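UDP-N-Acetylglucosamine 2-Epimerase (PDB 1V4V) probably interconverts UDP-N-acetylglucosamine and UDP-N-acetylmannosamine by inverting the sugar at carbon 2. Local coordinates at residues T19-V24 against Q176-A181; A27-I31 against A358-A362; P36-T41 against I57-L63; L40-H44 against V65-R69. All blocks are in the same frame, centred on the assembly; numbering follows the deposited sequence.

Contact 1 of 4, residues T19-V24 against Q176-A181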
# COMPACT_ATOMS: atom_id res chain seq x y z
N THR A 19 -3.50 -12.58 -19.71
CA THR A 19 -3.64 -11.96 -21.02
C THR A 19 -2.93 -10.62 -21.11
O THR A 19 -2.23 -10.34 -22.08
CB THR A 19 -5.14 -11.74 -21.37
OG1 THR A 19 -5.79 -13.01 -21.45
CG2 THR A 19 -5.28 -11.01 -22.70
N LYS A 20 -3.09 -9.79 -20.09
CA LYS A 20 -2.46 -8.47 -20.09
C LYS A 20 -0.96 -8.54 -19.80
O LYS A 20 -0.22 -7.61 -20.14
CB LYS A 20 -3.14 -7.57 -19.07
CG LYS A 20 -4.60 -7.26 -19.40
CD LYS A 20 -5.22 -6.32 -18.38
CE LYS A 20 -6.68 -6.04 -18.70
NZ LYS A 20 -6.86 -5.43 -20.04
N MSE A 21 -0.51 -9.63 -19.19
CA MSE A 21 0.91 -9.78 -18.87
C MSE A 21 1.72 -10.47 -19.97
O MSE A 21 2.93 -10.25 -20.08
CB MSE A 21 1.07 -10.54 -17.55
CG MSE A 21 0.61 -9.74 -16.34
SE MSE A 21 1.71 -8.18 -15.99
CE MSE A 21 2.33 -8.69 -14.22
N ALA A 22 1.07 -11.30 -20.77
CA ALA A 22 1.74 -12.03 -21.85
C ALA A 22 2.59 -11.11 -22.73
O ALA A 22 3.74 -11.44 -23.05
CB ALA A 22 0.71 -12.77 -22.71
N PRO A 23 2.05 -9.95 -23.15
CA PRO A 23 2.82 -9.03 -23.99
C PRO A 23 4.10 -8.55 -23.30
O PRO A 23 5.12 -8.32 -23.94
CB PRO A 23 1.85 -7.88 -24.24
CG PRO A 23 0.51 -8.55 -24.17
CD PRO A 23 0.66 -9.49 -23.00
N VAL A 24 4.02 -8.38 -21.98
CA VAL A 24 5.17 -7.94 -21.19
C VAL A 24 6.21 -9.06 -21.14
O VAL A 24 7.39 -8.82 -21.35
CB VAL A 24 4.74 -7.58 -19.75
CG1 VAL A 24 5.96 -7.16 -18.92
CG2 VAL A 24 3.71 -6.45 -19.79
N GLN A 176 -2.37 0.86 -22.65
CA GLN A 176 -2.78 -0.46 -22.18
C GLN A 176 -2.12 -1.66 -22.86
O GLN A 176 -2.09 -1.74 -24.09
CB GLN A 176 -4.30 -0.59 -22.28
CG GLN A 176 -5.05 0.47 -21.49
CD GLN A 176 -6.52 0.12 -21.30
OE1 GLN A 176 -7.37 1.00 -21.14
NE2 GLN A 176 -6.82 -1.18 -21.31
N THR A 177 -1.61 -2.59 -22.06
CA THR A 177 -0.99 -3.77 -22.64
C THR A 177 -2.07 -4.64 -23.28
O THR A 177 -1.78 -5.51 -24.09
CB THR A 177 -0.23 -4.61 -21.58
OG1 THR A 177 -1.14 -5.09 -20.58
CG2 THR A 177 0.86 -3.77 -20.92
N GLY A 178 -3.32 -4.37 -22.90
CA GLY A 178 -4.44 -5.12 -23.46
C GLY A 178 -4.46 -5.01 -24.98
O GLY A 178 -4.87 -5.94 -25.68
N VAL A 179 -4.03 -3.86 -25.49
CA VAL A 179 -3.98 -3.64 -26.93
C VAL A 179 -2.98 -4.62 -27.55
O VAL A 179 -3.30 -5.31 -28.52
CB VAL A 179 -3.53 -2.20 -27.26
CG1 VAL A 179 -3.48 -1.99 -28.77
CG2 VAL A 179 -4.49 -1.21 -26.63
N ASP A 180 -1.79 -4.69 -26.96
CA ASP A 180 -0.74 -5.60 -27.43
C ASP A 180 -1.29 -7.03 -27.44
O ASP A 180 -1.03 -7.80 -28.37
CB ASP A 180 0.47 -5.59 -26.48
CG ASP A 180 1.06 -4.22 -26.29
OD1 ASP A 180 0.31 -3.25 -26.07
OD2 ASP A 180 2.31 -4.11 -26.34
N ALA A 181 -2.02 -7.38 -26.39
CA ALA A 181 -2.57 -8.72 -26.24
C ALA A 181 -3.50 -9.15 -27.37
O ALA A 181 -3.43 -10.29 -27.84
CB ALA A 181 -3.30 -8.84 -24.90
O HOH W 1 -4.77 -3.25 -20.61
O HOH W 2 -8.50 -3.22 -20.77
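The hydroxyl of Thr-177 donates to the backbone carbonyl of Lys-20, OG1 to O 2.7 Å, reaching it 19° off the carbonyl plane. Helix 19-24 kinks at this point: Pro-23 has no amide hydrogen, and Val-24 N turns weakly to Met-21 O, so the Lys-20 carbonyl takes its donor from the other helix. Chi1 of 62° seats OG1 between the backbone N and carbonyl carbon of Thr-177, facing Lys-20, while CG2 reaches Val-24 CG2 at 4.1 Å. A valine here would probably leave the Lys-20 carbonyl without this donor at the kink. One turn on, the Pro-23 ring lies against helix 177-181, its CB 3.5 Å from Asp-180 CB and its CG 3.9 Å from Ala-181 CB. The Asp-180 carboxylate itself leads off to Gly-354 N. Ala-181 CB also meets Thr-19 CG2 at 3.7 Å. At the wet end the extended Lys-20 chain bends only at its last torsion, and two waters bridge NZ to Gln-176 NE2; the first also accepts from Gly-178 N. The short axes cross at 83°, 7.6 Å apart. Thr-19 and Ala-181 both touch Tyr-265 of helix 265-273 in the second domain, consistent with a place where the two Rossmann-like domains of a GT-B fold meet.

Contact 2 of 4, residues A27-I31 against A358-A362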
# COMPACT_ATOMS: atom_id res chain seq x y z
N ALA A 27 8.02 -9.37 -24.43
CA ALA A 27 8.88 -8.22 -24.68
C ALA A 27 10.15 -8.30 -23.83
O ALA A 27 11.23 -7.89 -24.26
CB ALA A 27 8.13 -6.93 -24.37
N LEU A 28 10.03 -8.84 -22.62
CA LEU A 28 11.16 -8.99 -21.72
C LEU A 28 12.12 -10.06 -22.24
O LEU A 28 13.34 -9.94 -22.10
CB LEU A 28 10.68 -9.38 -20.32
CG LEU A 28 10.05 -8.29 -19.46
CD1 LEU A 28 9.31 -8.92 -18.29
CD2 LEU A 28 11.13 -7.34 -18.96
N ARG A 29 11.56 -11.11 -22.83
CA ARG A 29 12.37 -12.20 -23.36
C ARG A 29 13.27 -11.70 -24.49
O ARG A 29 14.29 -12.31 -24.80
CB ARG A 29 11.46 -13.32 -23.88
CG ARG A 29 12.17 -14.64 -24.12
CD ARG A 29 11.18 -15.74 -24.47
NE ARG A 29 10.48 -15.47 -25.73
CZ ARG A 29 9.52 -16.23 -26.23
NH1 ARG A 29 9.13 -17.32 -25.57
NH2 ARG A 29 8.94 -15.91 -27.38
N GLY A 30 12.89 -10.57 -25.09
CA GLY A 30 13.66 -10.01 -26.18
C GLY A 30 14.71 -9.01 -25.76
O GLY A 30 15.38 -8.41 -26.60
N ILE A 31 14.87 -8.81 -24.45
CA ILE A 31 15.86 -7.86 -23.96
C ILE A 31 17.09 -8.57 -23.39
O ILE A 31 16.99 -9.35 -22.45
CB ILE A 31 15.26 -6.94 -22.86
CG1 ILE A 31 14.12 -6.12 -23.46
CG2 ILE A 31 16.34 -6.03 -22.30
CD1 ILE A 31 13.50 -5.14 -22.49
N ALA A 358 8.57 -3.49 -20.44
CA ALA A 358 9.81 -4.26 -20.45
C ALA A 358 11.03 -3.35 -20.42
O ALA A 358 11.99 -3.61 -19.69
CB ALA A 358 9.86 -5.15 -21.69
N ARG A 359 11.00 -2.28 -21.21
CA ARG A 359 12.12 -1.35 -21.26
C ARG A 359 12.20 -0.55 -19.96
O ARG A 359 13.28 -0.14 -19.55
CB ARG A 359 11.96 -0.40 -22.45
CG ARG A 359 12.24 -1.09 -23.79
CD ARG A 359 11.95 -0.19 -24.97
NE ARG A 359 12.37 -0.81 -26.23
CZ ARG A 359 12.11 -0.31 -27.44
NH1 ARG A 359 11.42 0.82 -27.55
NH2 ARG A 359 12.54 -0.94 -28.53
N GLY A 360 11.05 -0.34 -19.32
CA GLY A 360 11.05 0.38 -18.06
C GLY A 360 11.78 -0.43 -17.01
O GLY A 360 12.54 0.12 -16.21
N VAL A 361 11.56 -1.74 -17.01
CA VAL A 361 12.21 -2.65 -16.07
C VAL A 361 13.71 -2.72 -16.35
O VAL A 361 14.53 -2.63 -15.44
CB VAL A 361 11.60 -4.07 -16.18
CG1 VAL A 361 12.38 -5.05 -15.32
CG2 VAL A 361 10.13 -4.04 -15.72
N ALA A 362 14.07 -2.86 -17.63
CA ALA A 362 15.47 -2.93 -18.03
C ALA A 362 16.20 -1.68 -17.54
O ALA A 362 17.33 -1.75 -17.07
CB ALA A 362 15.56 -3.03 -19.55
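Leu-28 lays its CD2 methyl over the backbone and side chain of Ala-358, 3.7 Å from Ala-358 CA, with the same methyl also close to Val-361 CB at 4.3 Å. Its CG is turned opposite the carbonyl carbon (chi1 -76°), which swings the branched end out over helix 358-362 although the first bond of the side chain does not aim there. Three side chains gather round Ala-358: besides Leu-28, Ala-27 meets its CB with its own CB at 3.7 Å, and Ile-31 comes in with CD1 3.7 Å from that same methyl. A short residue at this place lets the two backbones come near, with the CA atoms of Leu-28 and Ala-358 5.1 Å apart. Ile-31 sits just past the helix end, its N bonded to Leu-28 O. Its extended CG1 arm carries CD1 to 3.5 Å from Ala-358 O, while CG2 rests on Ala-362 CB at 4.1 Å. Contact across this interface is apolar. An alanine in place of Leu-28 would probably open a gap beside Ala-358 and Val-361, and the sheet residues Val-8, Leu-10 and Leu-96, which the leucine also touches, would lose a neighbour. Val-361 reaches Val-8, Tyr-94 and Leu-96 as well, so both helices bear on the same side of the seven-stranded sheet. A C-terminal helix returning to pack on the N-terminal domain is a hallmark of the GT-B fold.

Contact 3 of 4, residues P36-T41 against I57-L63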
# COMPACT_ATOMS: atom_id res chain seq x y z
N PRO A 36 12.63 -13.45 -18.28
CA PRO A 36 11.34 -13.39 -17.60
C PRO A 36 10.94 -14.75 -17.06
O PRO A 36 11.26 -15.79 -17.65
CB PRO A 36 10.41 -12.90 -18.70
CG PRO A 36 10.96 -13.62 -19.91
CD PRO A 36 12.46 -13.48 -19.74
N LEU A 37 10.24 -14.76 -15.93
CA LEU A 37 9.76 -15.99 -15.32
C LEU A 37 8.33 -15.77 -14.87
O LEU A 37 7.94 -14.63 -14.59
CB LEU A 37 10.61 -16.36 -14.11
CG LEU A 37 12.10 -16.67 -14.33
CD1 LEU A 37 12.75 -16.87 -12.97
CD2 LEU A 37 12.26 -17.92 -15.19
N VAL A 38 7.56 -16.84 -14.80
CA VAL A 38 6.16 -16.73 -14.39
C VAL A 38 5.85 -17.51 -13.12
O VAL A 38 6.13 -18.71 -13.02
CB VAL A 38 5.21 -17.21 -15.51
CG1 VAL A 38 3.78 -17.30 -14.99
CG2 VAL A 38 5.27 -16.26 -16.68
N LEU A 39 5.27 -16.81 -12.15
CA LEU A 39 4.85 -17.42 -10.89
C LEU A 39 3.34 -17.32 -10.86
O LEU A 39 2.80 -16.21 -10.82
CB LEU A 39 5.42 -16.64 -9.70
CG LEU A 39 4.84 -17.01 -8.33
CD1 LEU A 39 5.18 -18.46 -7.99
CD2 LEU A 39 5.40 -16.07 -7.26
N LEU A 40 2.64 -18.45 -10.91
CA LEU A 40 1.18 -18.43 -10.85
C LEU A 40 0.79 -18.31 -9.39
O LEU A 40 1.39 -18.95 -8.53
CB LEU A 40 0.59 -19.69 -11.47
CG LEU A 40 0.92 -19.89 -12.96
CD1 LEU A 40 0.11 -21.04 -13.52
CD2 LEU A 40 0.63 -18.60 -13.73
N THR A 41 -0.24 -17.51 -9.12
CA THR A 41 -0.67 -17.28 -7.74
C THR A 41 -2.15 -17.57 -7.48
O THR A 41 -2.66 -17.26 -6.40
CB THR A 41 -0.39 -15.81 -7.35
OG1 THR A 41 -1.17 -14.95 -8.19
CG2 THR A 41 1.07 -15.46 -7.53
N ILE A 57 3.59 -19.47 -23.68
CA ILE A 57 4.22 -19.22 -22.39
C ILE A 57 3.90 -20.34 -21.40
O ILE A 57 2.77 -20.84 -21.36
CB ILE A 57 3.74 -17.87 -21.79
CG1 ILE A 57 4.18 -16.72 -22.69
CG2 ILE A 57 4.31 -17.68 -20.38
CD1 ILE A 57 3.59 -15.37 -22.30
N GLN A 58 4.89 -20.74 -20.62
CA GLN A 58 4.73 -21.80 -19.62
C GLN A 58 5.08 -21.17 -18.28
O GLN A 58 5.90 -20.26 -18.22
CB GLN A 58 5.70 -22.95 -19.90
CG GLN A 58 6.03 -23.14 -21.38
CD GLN A 58 4.82 -23.48 -22.22
OE1 GLN A 58 4.87 -23.41 -23.45
NE2 GLN A 58 3.73 -23.87 -21.56
N GLU A 59 4.47 -21.64 -17.20
CA GLU A 59 4.79 -21.07 -15.89
C GLU A 59 6.02 -21.76 -15.34
O GLU A 59 6.34 -22.89 -15.73
CB GLU A 59 3.62 -21.22 -14.90
CG GLU A 59 3.62 -22.46 -14.02
CD GLU A 59 3.04 -23.68 -14.71
OE1 GLU A 59 2.82 -24.70 -14.02
OE2 GLU A 59 2.78 -23.60 -15.92
N ASP A 60 6.72 -21.08 -14.44
CA ASP A 60 7.93 -21.62 -13.84
C ASP A 60 7.68 -22.16 -12.44
O ASP A 60 8.36 -23.07 -11.98
CB ASP A 60 9.00 -20.54 -13.80
CG ASP A 60 9.49 -20.15 -15.18
OD1 ASP A 60 10.25 -20.94 -15.78
OD2 ASP A 60 9.09 -19.08 -15.67
N ARG A 61 6.69 -21.59 -11.76
CA ARG A 61 6.36 -22.01 -10.40
C ARG A 61 4.92 -21.65 -10.07
O ARG A 61 4.33 -20.77 -10.70
CB ARG A 61 7.33 -21.34 -9.41
CG ARG A 61 7.17 -21.79 -7.97
CD ARG A 61 8.48 -21.59 -7.21
NE ARG A 61 8.33 -21.81 -5.77
CZ ARG A 61 9.35 -21.99 -4.94
NH1 ARG A 61 10.59 -21.97 -5.40
NH2 ARG A 61 9.13 -22.16 -3.64
N ASN A 62 4.34 -22.35 -9.09
CA ASN A 62 2.96 -22.10 -8.68
C ASN A 62 2.87 -22.04 -7.16
O ASN A 62 3.56 -22.78 -6.47
CB ASN A 62 2.04 -23.24 -9.15
CG ASN A 62 2.10 -23.46 -10.64
OD1 ASN A 62 3.11 -23.93 -11.18
ND2 ASN A 62 1.01 -23.13 -11.33
N LEU A 63 2.03 -21.15 -6.64
CA LEU A 63 1.85 -21.07 -5.20
C LEU A 63 0.78 -22.10 -4.85
O LEU A 63 0.03 -22.53 -5.72
CB LEU A 63 1.37 -19.67 -4.78
CG LEU A 63 2.35 -18.52 -5.02
CD1 LEU A 63 1.78 -17.24 -4.39
CD2 LEU A 63 3.71 -18.85 -4.40
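Leu-40 and Glu-59 cross at about a right angle, Leu-40 CG lying 3.6 Å from Glu-59 CB, while Asn-62 runs alongside Leu-40 and points the same way. The glutamate then bends off, and its carboxylate pairs with Arg-49. On the opposite face Leu-39, its CG swung opposite the backbone N (chi1 169°), sets CD1 against Arg-61 CB and, at 3.9 Å, Leu-63 CD2; the extended arginine goes on to Glu-89. Beyond the strand end Thr-41 and Leu-63 lie side by side, CG2 to CD1 3.7 Å. Between the two faces run the parallel bridges of a beta-alpha-beta unit, strand 34-40, helix 45-53 and strand 61-62, which puts the short strand at the margin of the Rossmann-like sheet. Leu-40 is held from both its backbone groups: its N donates to Arg-61 O at 2.9 Å, and its O accepts from Leu-63 N. Asp-60 crosses Leu-37 nearly perpendicularly and turns its carboxylate back, OD2 taking Val-38 N on its anti lone pair at 2.8 Å. Val-38 O accepts twice, from Asp-60 N in the carbonyl plane at 2.8 Å and, by a longer bond, from Arg-61 N nearly along the C=O axis. Val-38 CG2 also meets Ile-57 CG2, the two side chains again crosswise.

Contact 4 of 4, residues L40-H44 against V65-R69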
# COMPACT_ATOMS: atom_id res chain seq x y z
N LEU A 40 2.64 -18.45 -10.91
CA LEU A 40 1.18 -18.43 -10.85
C LEU A 40 0.79 -18.31 -9.39
O LEU A 40 1.39 -18.95 -8.53
CB LEU A 40 0.59 -19.69 -11.47
CG LEU A 40 0.92 -19.89 -12.96
CD1 LEU A 40 0.11 -21.04 -13.52
CD2 LEU A 40 0.63 -18.60 -13.73
N THR A 41 -0.24 -17.51 -9.12
CA THR A 41 -0.67 -17.28 -7.74
C THR A 41 -2.15 -17.57 -7.48
O THR A 41 -2.66 -17.26 -6.40
CB THR A 41 -0.39 -15.81 -7.35
OG1 THR A 41 -1.17 -14.95 -8.19
CG2 THR A 41 1.07 -15.46 -7.53
N GLY A 42 -2.83 -18.16 -8.45
CA GLY A 42 -4.25 -18.44 -8.32
C GLY A 42 -4.68 -19.86 -7.98
O GLY A 42 -3.87 -20.72 -7.63
N GLN A 43 -5.99 -20.09 -8.11
CA GLN A 43 -6.60 -21.38 -7.79
C GLN A 43 -6.73 -22.40 -8.91
O GLN A 43 -6.90 -23.58 -8.65
CB GLN A 43 -8.01 -21.15 -7.22
CG GLN A 43 -8.08 -20.30 -5.97
CD GLN A 43 -9.51 -19.97 -5.59
OE1 GLN A 43 -10.25 -19.36 -6.35
NE2 GLN A 43 -9.91 -20.39 -4.39
N HIS A 44 -6.67 -21.95 -10.16
CA HIS A 44 -6.84 -22.87 -11.27
C HIS A 44 -5.59 -23.00 -12.14
O HIS A 44 -5.50 -22.40 -13.21
CB HIS A 44 -8.03 -22.43 -12.12
CG HIS A 44 -9.25 -22.12 -11.31
ND1 HIS A 44 -9.88 -23.06 -10.52
CD2 HIS A 44 -9.93 -20.96 -11.14
CE1 HIS A 44 -10.90 -22.49 -9.90
NE2 HIS A 44 -10.95 -21.23 -10.25
N VAL A 65 -2.53 -22.71 -3.36
CA VAL A 65 -3.74 -22.00 -2.95
C VAL A 65 -4.96 -22.90 -2.84
O VAL A 65 -5.22 -23.73 -3.71
CB VAL A 65 -4.04 -20.86 -3.95
CG1 VAL A 65 -5.30 -20.12 -3.54
CG2 VAL A 65 -2.86 -19.90 -4.02
N MSE A 66 -5.72 -22.73 -1.76
CA MSE A 66 -6.93 -23.52 -1.53
C MSE A 66 -7.96 -23.20 -2.61
O MSE A 66 -7.95 -22.12 -3.19
CB MSE A 66 -7.53 -23.20 -0.15
CG MSE A 66 -6.58 -23.33 1.03
SE MSE A 66 -7.43 -22.88 2.74
CE MSE A 66 -9.06 -22.09 2.08
N GLN A 67 -8.85 -24.15 -2.88
CA GLN A 67 -9.89 -23.93 -3.89
C GLN A 67 -11.12 -23.30 -3.24
O GLN A 67 -11.84 -22.51 -3.85
CB GLN A 67 -10.30 -25.25 -4.54
CG GLN A 67 -10.04 -25.31 -6.04
CD GLN A 67 -8.57 -25.40 -6.38
OE1 GLN A 67 -8.18 -25.32 -7.54
NE2 GLN A 67 -7.73 -25.56 -5.36
N GLU A 68 -11.34 -23.65 -1.98
CA GLU A 68 -12.48 -23.15 -1.23
C GLU A 68 -12.39 -21.66 -0.92
O GLU A 68 -11.30 -21.10 -0.81
CB GLU A 68 -12.63 -23.92 0.09
CG GLU A 68 -11.37 -23.89 0.93
CD GLU A 68 -11.60 -24.36 2.36
OE1 GLU A 68 -12.48 -23.80 3.04
OE2 GLU A 68 -10.89 -25.29 2.80
N ARG A 69 -13.55 -21.03 -0.78
CA ARG A 69 -13.65 -19.61 -0.46
C ARG A 69 -12.95 -19.43 0.89
O ARG A 69 -12.93 -20.35 1.71
CB ARG A 69 -15.13 -19.24 -0.37
CG ARG A 69 -15.44 -17.77 -0.17
CD ARG A 69 -16.94 -17.50 -0.35
NE ARG A 69 -17.77 -18.56 0.25
CZ ARG A 69 -18.22 -19.63 -0.41
NH1 ARG A 69 -18.96 -20.53 0.22
NH2 ARG A 69 -17.94 -19.79 -1.70
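The side-chain amide of Gln-43 has Met-66 O almost in its plane, and NE2 donates to that carbonyl at 2.9 Å with a fairly straight N-H...O angle of 162°. Seen from Met-66, the donor arrives tilted from the carbonyl plane. The second flat group, the His-44 ring, has one face under Gln-43 CB, which stands 4.1 Å above its centre, and its plane is turned 69° from the amide plane of Gln-67, the two side chains crossing obliquely. Gln-43 is stretched out beyond CG, with CG set opposite its own carbonyl carbon (chi1 -59°), and that carries the amide across to the other loop. On the way its CG passes Val-65 CG1 at 3.7 Å, the two side chains crossing at about a right angle. Val-65 packs against the backbone of the other loop: CG2 comes 3.6 Å from Thr-41 O, and CB 3.7 Å from Gly-42 O. Behind it, Val-65 leans on Ile-79 of helix 72-89. His-44 holds the N-cap position of helix 45-53. Residues 40-44 and 65-69 belong to the loops that leave the neighbouring parallel strands 34-40 and 61-62 for their next helices, lying together at the carboxyl end of the sheet as in Rossmann-like domains.

In the fold
Contacts 1 and 2 both use helix 15-29, one near its kink and the other at its end, and tie it to much later chain: helix 177-188 and the C-terminal helix 353-364. Contacts 1 to 3 are partly buried; contact 4 is at the surface. Contact 1, its centre about 7 Å from the centre of the chain, mixes a hydroxyl-to-carbonyl bond from a buried threonine with waters; contact 2, its centre about 20 Å from the chain's centre, is apolar. Contact 3, at the sheet margin, is mainly backbone bonds with an aspartate carboxylate joining in, and touches contacts 1 and 2. Contact 4 shares Leu-40 and Thr-41 with it, but a hydrogen bond from a side-chain amide and a valine do the joining.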